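Local coordinates for regulator of G-protein signalling 3 isoform 1 (Homo sapiens, PDB 2F5Y), which probably regulates G-protein signalling, and here contributes its PDZ domain, a module that in this family typically binds the C-terminal tails of partner proteins, at residues Leu64-Glu67 / Ile68-Pro72. Sequence-based numbering, arbitrary orientation.
Sequences LAHE and IRSCP. With SO4 (sulfate ion), chain D.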
loop_
_atom_site.group_PDB
_atom_site.type_symbol
_atom_site.label_atom_id
_atom_site.label_comp_id
_atom_site.label_asym_id
_atom_site.label_seq_id
_atom_site.Cartn_x
_atom_site.Cartn_y
_atom_site.Cartn_z
ATOM N N LEU A 64 -2.202 -9.843 0.636
ATOM C CA LEU A 64 -2.180 -8.437 1.034
ATOM C C LEU A 64 -3.425 -7.708 0.573
ATOM O O LEU A 64 -4.016 -6.971 1.348
ATOM C CB LEU A 64 -0.940 -7.724 0.505
ATOM C CG LEU A 64 -0.670 -6.324 1.084
ATOM C CD1 LEU A 64 -0.167 -6.428 2.509
ATOM C CD2 LEU A 64 0.340 -5.559 0.206
ATOM N N ALA A 65 -3.821 -7.910 -0.679
ATOM C CA ALA A 65 -5.059 -7.299 -1.214
ATOM C C ALA A 65 -6.272 -7.624 -0.328
ATOM O O ALA A 65 -7.068 -6.758 -0.008
ATOM C CB ALA A 65 -5.317 -7.778 -2.632
ATOM N N HIS A 66 -6.395 -8.885 0.054
ATOM C CA HIS A 66 -7.473 -9.328 0.920
ATOM C C HIS A 66 -7.470 -8.568 2.239
ATOM O O HIS A 66 -8.531 -8.183 2.737
ATOM C CB HIS A 66 -7.349 -10.831 1.196
ATOM C CG HIS A 66 -8.388 -11.352 2.132
ATOM N ND1 HIS A 66 -9.550 -11.950 1.692
ATOM C CD2 HIS A 66 -8.452 -11.348 3.485
ATOM C CE1 HIS A 66 -10.284 -12.299 2.735
ATOM N NE2 HIS A 66 -9.643 -11.941 3.834
ATOM N N GLU A 67 -6.277 -8.363 2.799
ATOM C CA GLU A 67 -6.140 -7.701 4.093
ATOM C C GLU A 67 -6.403 -6.200 3.992
ATOM O O GLU A 67 -7.054 -5.609 4.860
ATOM C CB GLU A 67 -4.756 -7.943 4.688
ATOM C CG GLU A 67 -4.784 -8.114 6.192
ATOM C CD GLU A 67 -5.746 -9.225 6.628
ATOM O OE1 GLU A 67 -5.658 -10.351 6.089
ATOM O OE2 GLU A 67 -6.593 -8.966 7.509
ATOM N N ILE A 68 -5.895 -5.595 2.929
ATOM C CA ILE A 68 -6.134 -4.191 2.665
ATOM C C ILE A 68 -7.631 -3.938 2.574
ATOM O O ILE A 68 -8.135 -3.047 3.235
ATOM C CB ILE A 68 -5.436 -3.721 1.365
ATOM C CG1 ILE A 68 -3.934 -3.609 1.612
ATOM C CG2 ILE A 68 -5.986 -2.364 0.902
ATOM C CD1 ILE A 68 -3.097 -3.287 0.369
ATOM N N ARG A 69 -8.340 -4.743 1.786
ATOM C CA ARG A 69 -9.772 -4.547 1.598
ATOM C C ARG A 69 -10.594 -4.756 2.859
ATOM O O ARG A 69 -11.736 -4.333 2.915
ATOM C CB ARG A 69 -10.296 -5.449 0.491
ATOM C CG ARG A 69 -9.802 -5.047 -0.878
ATOM C CD ARG A 69 -10.274 -6.025 -1.920
ATOM N NE ARG A 69 -11.732 -6.034 -2.017
ATOM C CZ ARG A 69 -12.441 -6.949 -2.672
ATOM N NH1 ARG A 69 -13.756 -6.861 -2.683
ATOM N NH2 ARG A 69 -11.845 -7.948 -3.320
ATOM N N SER A 70 -10.008 -5.402 3.862
ATOM C CA SER A 70 -10.681 -5.691 5.130
ATOM C C SER A 70 -10.412 -4.676 6.225
ATOM O O SER A 70 -10.908 -4.849 7.330
ATOM C CB SER A 70 -10.234 -7.062 5.649
ATOM O OG SER A 70 -10.444 -8.061 4.669
ATOM N N CYS A 71 -9.620 -3.641 5.956
ATOM C CA CYS A 71 -9.390 -2.598 6.959
ATOM C C CYS A 71 -10.537 -1.588 6.953
ATOM O O CYS A 71 -10.909 -1.105 5.905
ATOM C CB CYS A 71 -8.066 -1.879 6.710
ATOM S SG CYS A 71 -6.659 -2.966 6.907
ATOM N N PRO A 72 -11.098 -1.276 8.131
ATOM C CA PRO A 72 -12.284 -0.427 8.165
ATOM C C PRO A 72 -12.119 1.030 7.734
ATOM O O PRO A 72 -12.941 1.534 6.963
ATOM C CB PRO A 72 -12.718 -0.477 9.636
ATOM C CG PRO A 72 -11.936 -1.577 10.269
ATOM C CD PRO A 72 -10.700 -1.736 9.477
HETATM S S SO4 D . -9.217 -10.471 -1.986
HETATM O O1 SO4 D . -10.154 -10.797 -3.059
HETATM O O2 SO4 D . -8.021 -11.311 -2.107
HETATM O O3 SO4 D . -8.835 -9.068 -2.119
HETATM O O4 SO4 D . -9.863 -10.695 -0.692
#
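R69 lays CB and CG against the carbonyl oxygen of A65, one turn back along helix 61-69, with CG the nearer at 3.3 Å from A65 O. The same A65 O accepts the backbone N-H of R69 at 3.0 Å. CD then passes O3 of a sulfate, most likely a crystallisation additive. A bend at chi3 (63°) turns the guanidinium so that NH2 makes a weak hydrogen bond to that O3, at 3.4 Å. H66 meets the ion from a second side: its ring swings out anti to the backbone N (chi1 177°), and ND1 gives sulfate O4, which lies at the ring edge, a weak, strongly bent hydrogen bond of 2.7 Å. R69 and H66, three residues apart, thus both reach the ion through weak bonds.

S70, in the turn that follows, brings its hydroxyl back. OG donates to H66 O at 2.7 Å, and S70 N keeps a weak bond to that same oxygen. The chain is tightening here: S70 N also bonds to E67 O at 3.1 Å, and C71 N to I68 O, both i to i+3. On the buried flank, CD1 of I68 rests 4.0 Å from CG of L64.

That flank faces the protein: I68 packs on F16 and F18, and L64 on V26 and W59. A65, partly exposed, meets I20 of strand 18-21 across the groove. Helix 61-69 and strand 18-21 correspond to the two walls of the peptide groove in PDZ domains, and past S70 the chain turns into strand 74-81.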